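Local coordinates for protein hydroxyethylthiazole kinase (PDB 3HPD) that probably phosphorylates the hydroxyl of 4-methyl-5-beta-hydroxyethylthiazole with ATP and magnesium, a step on the way to thiamine diphosphate, at residues A[70-75]-A[103-108]; A[77-82]-A[107-112]; A[88-93]-A[199-204]; A[92-95]-A[101-104]; A[153-156]-A[161-164]. All blocks are in the same frame, centred on the assembly; numbering follows the deposited sequence.

In the fold
Contacts 1 and 2 are successive parts of one seam between helices 69-85 and 100-112; their centres lie about 8 Å apart, and L107 and E108 belong to both. Contact 4 continues helix 100-112 back to its start, its centre about 8 Å from that of contact 1. The two helices cover one side of strand 89-92, where I89 and L91 meet contact 2, while V90 turns to the other side and packs on helix 193-205 in contact 3. Contact 5 lies further along the sheet, about 14 Å from contact 3 between centres. K118, a predicted ATP-binding residue, lies near three of them: about 5 Å from V90, 6 Å from V94 and 7 Å from V162 between side chains.

Contact 1. Residues A[70-75]-A[103-108]; sequences GWRRSM and TRVSLE
R72 crosses from helix 69-85 to helix 100-112 and makes both kinds of contact found here, apolar along its chain and ionic at its end. The packed part is V105. With its CG anti to the backbone N (chi1 -175°), R72 lays its methylenes slantwise across the valine, where CD lies 3.5 Å from V105 CG2 and CG lies 3.8 Å from V105 CG1. Both methyls are therefore engaged, and V105 is buried.

The outer part is polar and only partly covered. A bend at chi3 (76°) carries the guanidinium toward E108, and NH1 approaches OE2 of that residue to 2.6 Å in a salt bridge. OE1 of E108 is almost as near, 2.9 Å from R72 NH1, so one nitrogen faces both carboxylate oxygens. The two groups are nearly coplanar and OE2 sits at the guanidinium edge, yet the N-H...O angle is just 122°; as a hydrogen bond it is weak, and charge probably carries most of the attraction. With an alanine in place of R72, V105 would probably lose the cover of its methyls and E108 its close charge partner, leaving the carboxylate freer to turn.

Further along helix 69-85, M75 points its CB toward helix 100-112, where it packs on I109. The seam thus has its ionic pair on the outer side; on the inner side, M75 reaches I21 of strand 17-21, and M75 and S106 both meet I64 of the loop after strand 59-63.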
# COMPACT_ATOMS: atom_id res chain seq x y z
N GLY A 70 -5.58 -15.77 11.30
CA GLY A 70 -6.83 -15.36 10.70
C GLY A 70 -6.83 -15.49 9.19
O GLY A 70 -7.77 -16.03 8.60
N TRP A 71 -5.79 -14.99 8.54
CA TRP A 71 -5.70 -15.06 7.09
C TRP A 71 -5.52 -16.50 6.61
O TRP A 71 -6.00 -16.86 5.53
CB TRP A 71 -4.57 -14.18 6.57
CG TRP A 71 -4.90 -12.72 6.65
CD1 TRP A 71 -4.97 -11.95 7.79
CD2 TRP A 71 -5.27 -11.86 5.57
NE1 TRP A 71 -5.37 -10.67 7.48
CE2 TRP A 71 -5.56 -10.59 6.12
CE3 TRP A 71 -5.40 -12.03 4.19
CZ2 TRP A 71 -5.96 -9.50 5.34
CZ3 TRP A 71 -5.80 -10.95 3.40
CH2 TRP A 71 -6.08 -9.70 3.98
N ARG A 72 -4.84 -17.31 7.40
CA ARG A 72 -4.62 -18.71 7.03
C ARG A 72 -5.98 -19.40 6.90
O ARG A 72 -6.22 -20.15 5.95
CB ARG A 72 -3.80 -19.43 8.10
CG ARG A 72 -3.44 -20.87 7.72
CD ARG A 72 -2.90 -21.65 8.91
NE ARG A 72 -3.98 -22.05 9.80
CZ ARG A 72 -4.81 -23.05 9.56
NH1 ARG A 72 -4.69 -23.76 8.44
NH2 ARG A 72 -5.79 -23.34 10.42
N ARG A 73 -6.85 -19.15 7.86
CA ARG A 73 -8.19 -19.73 7.87
C ARG A 73 -8.92 -19.34 6.59
O ARG A 73 -9.54 -20.17 5.94
CB ARG A 73 -8.95 -19.23 9.09
CG ARG A 73 -10.17 -20.05 9.46
CD ARG A 73 -10.73 -19.58 10.79
NE ARG A 73 -9.69 -19.47 11.81
CZ ARG A 73 -9.34 -18.33 12.41
NH1 ARG A 73 -9.96 -17.20 12.10
NH2 ARG A 73 -8.37 -18.33 13.31
N SER A 74 -8.83 -18.06 6.23
CA SER A 74 -9.48 -17.57 5.02
C SER A 74 -8.89 -18.20 3.76
O SER A 74 -9.63 -18.58 2.85
CB SER A 74 -9.36 -16.04 4.93
OG SER A 74 -10.15 -15.40 5.91
N MET A 75 -7.57 -18.32 3.71
CA MET A 75 -6.90 -18.90 2.55
C MET A 75 -7.22 -20.37 2.33
O MET A 75 -7.43 -20.81 1.20
CB MET A 75 -5.39 -18.71 2.67
CG MET A 75 -4.97 -17.25 2.59
SD MET A 75 -3.25 -17.02 3.03
CE MET A 75 -3.11 -15.23 2.88
N THR A 103 5.83 -22.60 5.36
CA THR A 103 5.99 -23.87 4.66
C THR A 103 4.77 -24.73 4.94
O THR A 103 4.20 -25.34 4.03
CB THR A 103 7.25 -24.61 5.15
OG1 THR A 103 8.40 -23.78 4.95
CG2 THR A 103 7.43 -25.92 4.39
N ARG A 104 4.37 -24.77 6.21
CA ARG A 104 3.21 -25.57 6.63
C ARG A 104 1.92 -25.14 5.93
O ARG A 104 1.20 -25.98 5.39
CB ARG A 104 3.04 -25.48 8.15
CG ARG A 104 1.76 -26.12 8.66
CD ARG A 104 1.72 -26.27 10.18
NE ARG A 104 1.76 -25.00 10.91
CZ ARG A 104 2.85 -24.51 11.51
NH1 ARG A 104 3.99 -25.18 11.47
NH2 ARG A 104 2.79 -23.35 12.15
N VAL A 105 1.64 -23.84 5.95
CA VAL A 105 0.43 -23.34 5.31
C VAL A 105 0.45 -23.57 3.80
O VAL A 105 -0.58 -23.90 3.21
CB VAL A 105 0.23 -21.83 5.60
CG1 VAL A 105 -0.98 -21.31 4.86
CG2 VAL A 105 0.07 -21.62 7.11
N SER A 106 1.61 -23.40 3.18
CA SER A 106 1.72 -23.62 1.75
C SER A 106 1.39 -25.07 1.40
O SER A 106 0.64 -25.34 0.47
CB SER A 106 3.14 -23.29 1.26
OG SER A 106 3.43 -21.92 1.44
N LEU A 107 1.95 -26.01 2.16
CA LEU A 107 1.70 -27.43 1.91
C LEU A 107 0.25 -27.80 2.17
O LEU A 107 -0.31 -28.67 1.50
CB LEU A 107 2.63 -28.29 2.78
CG LEU A 107 4.12 -28.18 2.44
CD1 LEU A 107 4.95 -29.03 3.39
CD2 LEU A 107 4.34 -28.61 0.99
N GLU A 108 -0.37 -27.12 3.14
CA GLU A 108 -1.76 -27.37 3.49
C GLU A 108 -2.66 -27.00 2.30
O GLU A 108 -3.60 -27.72 1.97
CB GLU A 108 -2.13 -26.52 4.71
CG GLU A 108 -3.46 -26.86 5.34
CD GLU A 108 -3.71 -26.04 6.60
OE1 GLU A 108 -2.74 -25.46 7.14
OE2 GLU A 108 -4.88 -25.99 7.05

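Contact 2. Residues A[77-82]-A[107-112]; sequences KATEIA and LEILSR
R112 lies against T79 and E80, and its chain can be followed outward from helix 100-112. CB touches the methyl CG2 of T79 at 3.9 Å. From CG to NE the chain is extended, which brings CD to 3.5 Å from E80 CG, so the aliphatic parts pack before the charges meet. NE then donates to E80 OE2 over 2.7 Å in a nearly straight bond (170°); the oxygen lies in the guanidinium plane but is met on its anti side, 34° out of the carboxylate plane. Segments 77-82 and 107-112 run almost parallel, 11° between their directions and 9.7 Å between their axes at closest, as expected of consecutive beta-alpha-beta crossovers in this ribokinase-like alpha/beta fold. Beyond CZ, NH1 turns back to its own helix and bonds E108 O at 2.9 Å, which fixes the rotation of the group. NH2 has a long ion pair by charge alone, since E108 OE2 lies well out of the guanidinium plane; R72 also pairs with that oxygen. A leucine in place of R112 would probably leave E80 without its charge mate and remove the link to E108. Deeper in the seam, T79 OG1, bonded to M75 O, rests 3.5 Å from I109 CG2, and both residues reach I62 of strand 59-63.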
# COMPACT_ATOMS: atom_id res chain seq x y z
N LYS A 77 -9.91 -21.94 3.49
CA LYS A 77 -11.33 -22.02 3.18
C LYS A 77 -11.56 -21.62 1.72
O LYS A 77 -12.35 -22.25 1.01
CB LYS A 77 -12.13 -21.09 4.09
CG LYS A 77 -13.64 -21.20 3.93
CD LYS A 77 -14.15 -22.58 4.34
CE LYS A 77 -15.66 -22.70 4.16
NZ LYS A 77 -16.16 -24.06 4.51
N ALA A 78 -10.86 -20.58 1.28
CA ALA A 78 -10.98 -20.11 -0.10
C ALA A 78 -10.56 -21.20 -1.07
O ALA A 78 -11.18 -21.39 -2.11
CB ALA A 78 -10.12 -18.88 -0.31
N THR A 79 -9.49 -21.91 -0.73
CA THR A 79 -8.99 -22.98 -1.58
C THR A 79 -10.04 -24.07 -1.71
O THR A 79 -10.26 -24.61 -2.80
CB THR A 79 -7.69 -23.58 -1.00
OG1 THR A 79 -6.68 -22.56 -0.94
CG2 THR A 79 -7.18 -24.72 -1.89
N GLU A 80 -10.71 -24.40 -0.61
CA GLU A 80 -11.73 -25.44 -0.65
C GLU A 80 -12.94 -24.98 -1.47
O GLU A 80 -13.49 -25.75 -2.25
CB GLU A 80 -12.12 -25.82 0.78
CG GLU A 80 -10.92 -26.27 1.60
CD GLU A 80 -11.26 -26.63 3.03
OE1 GLU A 80 -12.16 -25.99 3.61
OE2 GLU A 80 -10.60 -27.53 3.58
N ILE A 81 -13.34 -23.72 -1.30
CA ILE A 81 -14.47 -23.17 -2.04
C ILE A 81 -14.17 -23.10 -3.54
O ILE A 81 -14.98 -23.53 -4.37
CB ILE A 81 -14.82 -21.75 -1.54
CG1 ILE A 81 -15.32 -21.82 -0.10
CG2 ILE A 81 -15.86 -21.11 -2.45
CD1 ILE A 81 -15.55 -20.47 0.54
N ALA A 82 -13.01 -22.57 -3.89
CA ALA A 82 -12.61 -22.45 -5.28
C ALA A 82 -12.55 -23.82 -5.96
O ALA A 82 -12.99 -23.97 -7.09
CB ALA A 82 -11.25 -21.75 -5.39
N LEU A 107 1.95 -26.01 2.16
CA LEU A 107 1.70 -27.43 1.91
C LEU A 107 0.25 -27.80 2.17
O LEU A 107 -0.31 -28.67 1.50
CB LEU A 107 2.63 -28.29 2.78
CG LEU A 107 4.12 -28.18 2.44
CD1 LEU A 107 4.95 -29.03 3.39
CD2 LEU A 107 4.34 -28.61 0.99
N GLU A 108 -0.37 -27.12 3.14
CA GLU A 108 -1.76 -27.37 3.49
C GLU A 108 -2.66 -27.00 2.30
O GLU A 108 -3.60 -27.72 1.97
CB GLU A 108 -2.13 -26.52 4.71
CG GLU A 108 -3.46 -26.86 5.34
CD GLU A 108 -3.71 -26.04 6.60
OE1 GLU A 108 -2.74 -25.46 7.14
OE2 GLU A 108 -4.88 -25.99 7.05
N ILE A 109 -2.36 -25.87 1.68
CA ILE A 109 -3.12 -25.40 0.52
C ILE A 109 -2.84 -26.31 -0.68
O ILE A 109 -3.76 -26.68 -1.42
CB ILE A 109 -2.74 -23.94 0.19
CG1 ILE A 109 -3.24 -23.02 1.32
CG2 ILE A 109 -3.31 -23.53 -1.16
CD1 ILE A 109 -2.76 -21.59 1.21
N LEU A 110 -1.58 -26.68 -0.86
CA LEU A 110 -1.19 -27.55 -1.96
C LEU A 110 -1.83 -28.93 -1.83
O LEU A 110 -2.15 -29.57 -2.84
CB LEU A 110 0.34 -27.68 -2.01
CG LEU A 110 1.08 -26.48 -2.59
CD1 LEU A 110 2.56 -26.54 -2.24
CD2 LEU A 110 0.88 -26.44 -4.09
N SER A 111 -2.03 -29.38 -0.60
CA SER A 111 -2.63 -30.69 -0.36
C SER A 111 -4.07 -30.69 -0.86
O SER A 111 -4.55 -31.70 -1.39
CB SER A 111 -2.60 -31.02 1.13
OG SER A 111 -3.07 -32.34 1.35
N ARG A 112 -4.76 -29.57 -0.69
CA ARG A 112 -6.13 -29.47 -1.15
C ARG A 112 -6.16 -29.32 -2.67
O ARG A 112 -7.11 -29.75 -3.32
CB ARG A 112 -6.83 -28.30 -0.45
CG ARG A 112 -7.03 -28.59 1.03
CD ARG A 112 -7.58 -27.40 1.79
NE ARG A 112 -7.93 -27.75 3.16
CZ ARG A 112 -7.07 -28.16 4.09
NH1 ARG A 112 -5.78 -28.28 3.80
NH2 ARG A 112 -7.50 -28.44 5.31

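Contact 3. Residues A[88-93]-A[199-204]; sequences PIVLDP and ALTGAF
V90 holds CG1 anti to its backbone N (chi1 178°), which leaves CG2 beside that nitrogen and directed at helix 193-205. T201 has OG1 beside the backbone N (chi1 -65°), which leaves the methyl CG2 anti to that nitrogen, and this turns the methyl, not the hydroxyl, toward the strand. The two meet obliquely: V90 CG2 lies 3.9 Å from T201 CG2. The same valine methyl is also 3.9 Å from G202 CA, so one carbon carries both contacts.

The strand and helix come close at G202, the CA atoms of V90 and G202 being 6.1 Å apart. A beta carbon on G202 would stand about 4.3 Å from V90 CG2, near but not overlapping; the tighter limit comes from its own helix, where that carbon would be crowded by A199 O at 3.1 Å.

The centre of the contact lies about 4 Å from the centre of the chain, on an interior strand of the sheet. V90 faces helix 193-205, whereas I89 and L91 turn to the opposite face and meet helices 69-85 and 100-112; strand 89-92 is thus sandwiched between two helical layers, as in the ribokinase-like fold. At the end of the strand D92 forms a salt bridge with K118, a predicted ATP-binding residue.

No hydrogen bond joins the segments. T201 OG1 bonds V197 O of its own helix, and the V90 backbone bonds V60 and I62 of neighbouring strand 59-63, so between these segments the contact is apolar packing at van der Waals distance, with no directional bond.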
# COMPACT_ATOMS: atom_id res chain seq x y z
N PRO A 88 -9.99 -21.62 -10.99
CA PRO A 88 -8.54 -21.84 -10.88
C PRO A 88 -7.88 -21.08 -9.74
O PRO A 88 -8.23 -19.93 -9.46
CB PRO A 88 -8.03 -21.42 -12.26
CG PRO A 88 -9.00 -20.37 -12.68
CD PRO A 88 -10.33 -20.97 -12.27
N ILE A 89 -6.93 -21.73 -9.08
CA ILE A 89 -6.21 -21.14 -7.96
C ILE A 89 -4.72 -20.99 -8.23
O ILE A 89 -4.07 -21.92 -8.71
CB ILE A 89 -6.36 -22.02 -6.70
CG1 ILE A 89 -7.84 -22.20 -6.36
CG2 ILE A 89 -5.61 -21.39 -5.52
CD1 ILE A 89 -8.11 -23.29 -5.36
N VAL A 90 -4.18 -19.81 -7.92
CA VAL A 90 -2.76 -19.54 -8.08
C VAL A 90 -2.20 -19.30 -6.67
O VAL A 90 -2.72 -18.47 -5.93
CB VAL A 90 -2.49 -18.26 -8.91
CG1 VAL A 90 -0.99 -18.01 -8.99
CG2 VAL A 90 -3.09 -18.40 -10.30
N LEU A 91 -1.16 -20.04 -6.31
CA LEU A 91 -0.55 -19.88 -4.99
C LEU A 91 0.87 -19.36 -5.08
O LEU A 91 1.69 -19.91 -5.81
CB LEU A 91 -0.54 -21.21 -4.24
CG LEU A 91 0.29 -21.22 -2.94
CD1 LEU A 91 -0.36 -20.31 -1.90
CD2 LEU A 91 0.40 -22.64 -2.41
N ASP A 92 1.16 -18.29 -4.35
CA ASP A 92 2.51 -17.74 -4.31
C ASP A 92 2.92 -17.94 -2.85
O ASP A 92 2.50 -17.18 -1.97
CB ASP A 92 2.52 -16.25 -4.65
CG ASP A 92 3.92 -15.73 -4.86
OD1 ASP A 92 4.85 -16.22 -4.18
OD2 ASP A 92 4.10 -14.81 -5.70
N PRO A 93 3.75 -18.96 -2.59
CA PRO A 93 4.26 -19.33 -1.26
C PRO A 93 5.36 -18.42 -0.74
O PRO A 93 6.44 -18.89 -0.37
CB PRO A 93 4.75 -20.75 -1.48
CG PRO A 93 5.39 -20.63 -2.83
CD PRO A 93 4.37 -19.81 -3.62
N ALA A 199 -0.29 -12.57 -9.47
CA ALA A 199 -1.58 -11.91 -9.68
C ALA A 199 -1.95 -11.91 -11.17
O ALA A 199 -3.10 -12.17 -11.53
CB ALA A 199 -1.55 -10.48 -9.15
N LEU A 200 -0.98 -11.61 -12.02
CA LEU A 200 -1.22 -11.59 -13.47
C LEU A 200 -1.56 -12.99 -13.96
O LEU A 200 -2.39 -13.16 -14.86
CB LEU A 200 0.01 -11.06 -14.21
CG LEU A 200 0.40 -9.60 -13.91
CD1 LEU A 200 1.70 -9.27 -14.61
CD2 LEU A 200 -0.71 -8.67 -14.35
N THR A 201 -0.89 -13.99 -13.39
CA THR A 201 -1.14 -15.37 -13.76
C THR A 201 -2.61 -15.69 -13.48
O THR A 201 -3.23 -16.46 -14.21
CB THR A 201 -0.24 -16.33 -12.95
OG1 THR A 201 1.13 -16.11 -13.31
CG2 THR A 201 -0.60 -17.78 -13.25
N GLY A 202 -3.15 -15.09 -12.43
CA GLY A 202 -4.55 -15.31 -12.10
C GLY A 202 -5.44 -14.88 -13.25
O GLY A 202 -6.46 -15.53 -13.53
N ALA A 203 -5.08 -13.78 -13.90
CA ALA A 203 -5.86 -13.29 -15.03
C ALA A 203 -5.72 -14.23 -16.23
O ALA A 203 -6.71 -14.56 -16.89
CB ALA A 203 -5.41 -11.88 -15.42
N PHE A 204 -4.50 -14.66 -16.51
CA PHE A 204 -4.26 -15.56 -17.64
C PHE A 204 -4.89 -16.93 -17.46
O PHE A 204 -5.43 -17.50 -18.40
CB PHE A 204 -2.76 -15.72 -17.88
CG PHE A 204 -2.13 -14.57 -18.61
CD1 PHE A 204 -2.28 -14.44 -19.99
CD2 PHE A 204 -1.40 -13.61 -17.92
CE1 PHE A 204 -1.72 -13.36 -20.67
CE2 PHE A 204 -0.82 -12.53 -18.59
CZ PHE A 204 -0.98 -12.40 -19.97

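Contact 4. Residues A[92-95]-A[101-104]; sequences DPVG and FRTR
The guanidinium of R102 takes V94 O at its edge, near the plane, while G95 CA approaches obliquely. Its remaining nitrogens have partners beyond the loop: NE forms a salt bridge with E49 of the third subunit, and NH2 a weak hydrogen bond with G65 O. The loop that links strand 89-92 to helix 100-112, a beta-to-alpha connection of the alpha/beta sheet, opens with an inverse gamma turn centred on P93, and this turn delivers the V94 carbonyl to the arginine.

NH1 donates to V94 O over 3.0 Å at an N-H...O angle of 153°. The oxygen is 13° out of the guanidinium plane, but from the carbonyl's side the donor stands well above the plane and does not follow a lone pair. The arginine chain, extended from CG to NE, lies alongside V94 and points the same way, with R102 CD 3.4 Å from V94 O and V94 CG1 4.1 Å from R102 NH1.

R102 therefore ties the loop to the subunit interface, where M53 of the third subunit also packs against it. The side chain of V94 comes within about 6 Å of that of K118, a predicted ATP-binding residue. G95 has backbone angles of a kind that call for glycine (phi 86°), and a beta carbon there would fall 2.7 Å from R102 CD.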
# COMPACT_ATOMS: atom_id res chain seq x y z
N ASP A 92 1.16 -18.29 -4.35
CA ASP A 92 2.51 -17.74 -4.31
C ASP A 92 2.92 -17.94 -2.85
O ASP A 92 2.50 -17.18 -1.97
CB ASP A 92 2.52 -16.25 -4.65
CG ASP A 92 3.92 -15.73 -4.86
OD1 ASP A 92 4.85 -16.22 -4.18
OD2 ASP A 92 4.10 -14.81 -5.70
N PRO A 93 3.75 -18.96 -2.59
CA PRO A 93 4.26 -19.33 -1.26
C PRO A 93 5.36 -18.42 -0.74
O PRO A 93 6.44 -18.89 -0.37
CB PRO A 93 4.75 -20.75 -1.48
CG PRO A 93 5.39 -20.63 -2.83
CD PRO A 93 4.37 -19.81 -3.62
N VAL A 94 5.09 -17.12 -0.71
CA VAL A 94 6.08 -16.14 -0.26
C VAL A 94 6.71 -16.50 1.08
O VAL A 94 6.03 -16.57 2.10
CB VAL A 94 5.46 -14.73 -0.15
CG1 VAL A 94 6.53 -13.72 0.27
CG2 VAL A 94 4.85 -14.33 -1.49
N GLY A 95 8.02 -16.72 1.07
CA GLY A 95 8.70 -17.03 2.31
C GLY A 95 8.72 -18.48 2.74
O GLY A 95 9.24 -18.79 3.81
N PHE A 101 5.93 -21.97 9.62
CA PHE A 101 4.55 -21.51 9.47
C PHE A 101 4.18 -21.33 8.00
O PHE A 101 3.12 -21.78 7.56
CB PHE A 101 4.36 -20.19 10.24
CG PHE A 101 2.94 -19.69 10.28
CD1 PHE A 101 1.89 -20.56 10.59
CD2 PHE A 101 2.66 -18.35 10.06
CE1 PHE A 101 0.58 -20.08 10.68
CE2 PHE A 101 1.35 -17.86 10.15
CZ PHE A 101 0.31 -18.73 10.46
N ARG A 102 5.06 -20.68 7.24
CA ARG A 102 4.80 -20.45 5.82
C ARG A 102 4.88 -21.73 5.01
O ARG A 102 4.10 -21.94 4.08
CB ARG A 102 5.77 -19.40 5.28
CG ARG A 102 5.57 -18.07 5.96
CD ARG A 102 6.52 -17.01 5.48
NE ARG A 102 6.26 -15.77 6.19
CZ ARG A 102 6.10 -14.59 5.60
NH1 ARG A 102 6.17 -14.49 4.28
NH2 ARG A 102 5.84 -13.52 6.34
N THR A 103 5.83 -22.60 5.36
CA THR A 103 5.99 -23.87 4.66
C THR A 103 4.77 -24.73 4.94
O THR A 103 4.20 -25.34 4.03
CB THR A 103 7.25 -24.61 5.15
OG1 THR A 103 8.40 -23.78 4.95
CG2 THR A 103 7.43 -25.92 4.39
N ARG A 104 4.37 -24.77 6.21
CA ARG A 104 3.21 -25.57 6.63
C ARG A 104 1.92 -25.14 5.93
O ARG A 104 1.20 -25.98 5.39
CB ARG A 104 3.04 -25.48 8.15
CG ARG A 104 1.76 -26.12 8.66
CD ARG A 104 1.72 -26.27 10.18
NE ARG A 104 1.76 -25.00 10.91
CZ ARG A 104 2.85 -24.51 11.51
NH1 ARG A 104 3.99 -25.18 11.47
NH2 ARG A 104 2.79 -23.35 12.15

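Contact 5. Residues A[153-156]-A[161-164]; sequences NAAR and TVAV
V162 is the residue through which strand 161-164 meets A154 and A155 of helix 144-157, and it lies between neighbours that turn the other way. T161, the first residue of the strand, directs its CB away from the helix and packs on P210 and T214 of helix 210-231. At V162 the side chain faces the helix. Its CG1 is anti to the backbone N (chi1 174°) and touches A154 CB at 4.1 Å, while CG2, beside that nitrogen, is pressed closer in, 3.6 Å from A155 CA. The same methyl lies 3.6 Å from A155 N and 4.1 Å from A155 CB, so a branched side chain straddles the step between two alanines and meets backbone as well as methyls. The small residues let the backbones approach: the CA atoms of A155 and V162 are 5.2 Å apart, and no hydrogen bond crosses. A163 turns back to T214 and K118. V164 again faces the helical side, but its partners there are L150 and T151, one turn earlier on helix 144-157, with I124 of helix 121-131.

The turn from helix to strand is short, only four residues separating the segments. The strand is held on one edge by L117 and G119 of parallel strand 116-120 and on the other by Y170 and S172 of antiparallel strand 169-172, with helices 144-157 and 121-131 over one face and helix 210-231 over the other.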
# COMPACT_ATOMS: atom_id res chain seq x y z
N ASN A 153 9.84 -31.88 -10.99
CA ASN A 153 9.57 -32.73 -9.84
C ASN A 153 8.47 -32.15 -8.96
O ASN A 153 7.62 -32.88 -8.46
CB ASN A 153 10.83 -32.95 -9.00
CG ASN A 153 11.84 -33.86 -9.69
OD1 ASN A 153 11.46 -34.82 -10.36
ND2 ASN A 153 13.12 -33.58 -9.50
N ALA A 154 8.49 -30.83 -8.79
CA ALA A 154 7.48 -30.17 -7.98
C ALA A 154 6.12 -30.26 -8.66
O ALA A 154 5.10 -30.45 -7.99
CB ALA A 154 7.86 -28.71 -7.76
N ALA A 155 6.10 -30.13 -9.98
CA ALA A 155 4.84 -30.21 -10.72
C ALA A 155 4.20 -31.59 -10.58
O ALA A 155 2.98 -31.71 -10.43
CB ALA A 155 5.08 -29.90 -12.19
N ARG A 156 5.02 -32.64 -10.62
CA ARG A 156 4.49 -33.99 -10.48
C ARG A 156 4.12 -34.26 -9.02
O ARG A 156 3.10 -34.88 -8.73
CB ARG A 156 5.53 -35.01 -10.95
CG ARG A 156 5.97 -34.80 -12.39
CD ARG A 156 6.66 -36.03 -12.95
NE ARG A 156 7.08 -35.81 -14.33
CZ ARG A 156 7.20 -36.78 -15.23
NH1 ARG A 156 6.92 -38.04 -14.90
NH2 ARG A 156 7.59 -36.50 -16.47
N THR A 161 0.73 -27.11 -12.13
CA THR A 161 1.70 -26.43 -12.97
C THR A 161 2.56 -25.63 -12.00
O THR A 161 2.04 -24.94 -11.12
CB THR A 161 1.03 -25.48 -13.98
OG1 THR A 161 0.48 -26.25 -15.05
CG2 THR A 161 2.05 -24.48 -14.54
N VAL A 162 3.87 -25.74 -12.14
CA VAL A 162 4.78 -25.04 -11.26
C VAL A 162 5.73 -24.15 -12.04
O VAL A 162 6.15 -24.49 -13.14
CB VAL A 162 5.63 -26.02 -10.42
CG1 VAL A 162 6.67 -25.26 -9.60
CG2 VAL A 162 4.72 -26.84 -9.51
N ALA A 163 6.03 -23.00 -11.46
CA ALA A 163 6.97 -22.08 -12.07
C ALA A 163 8.01 -21.74 -11.02
O ALA A 163 7.68 -21.36 -9.89
CB ALA A 163 6.26 -20.80 -12.52
N VAL A 164 9.28 -21.94 -11.37
CA VAL A 164 10.38 -21.60 -10.50
C VAL A 164 10.99 -20.39 -11.19
O VAL A 164 11.60 -20.50 -12.26
CB VAL A 164 11.43 -22.73 -10.41
CG1 VAL A 164 12.62 -22.26 -9.58
CG2 VAL A 164 10.81 -23.96 -9.76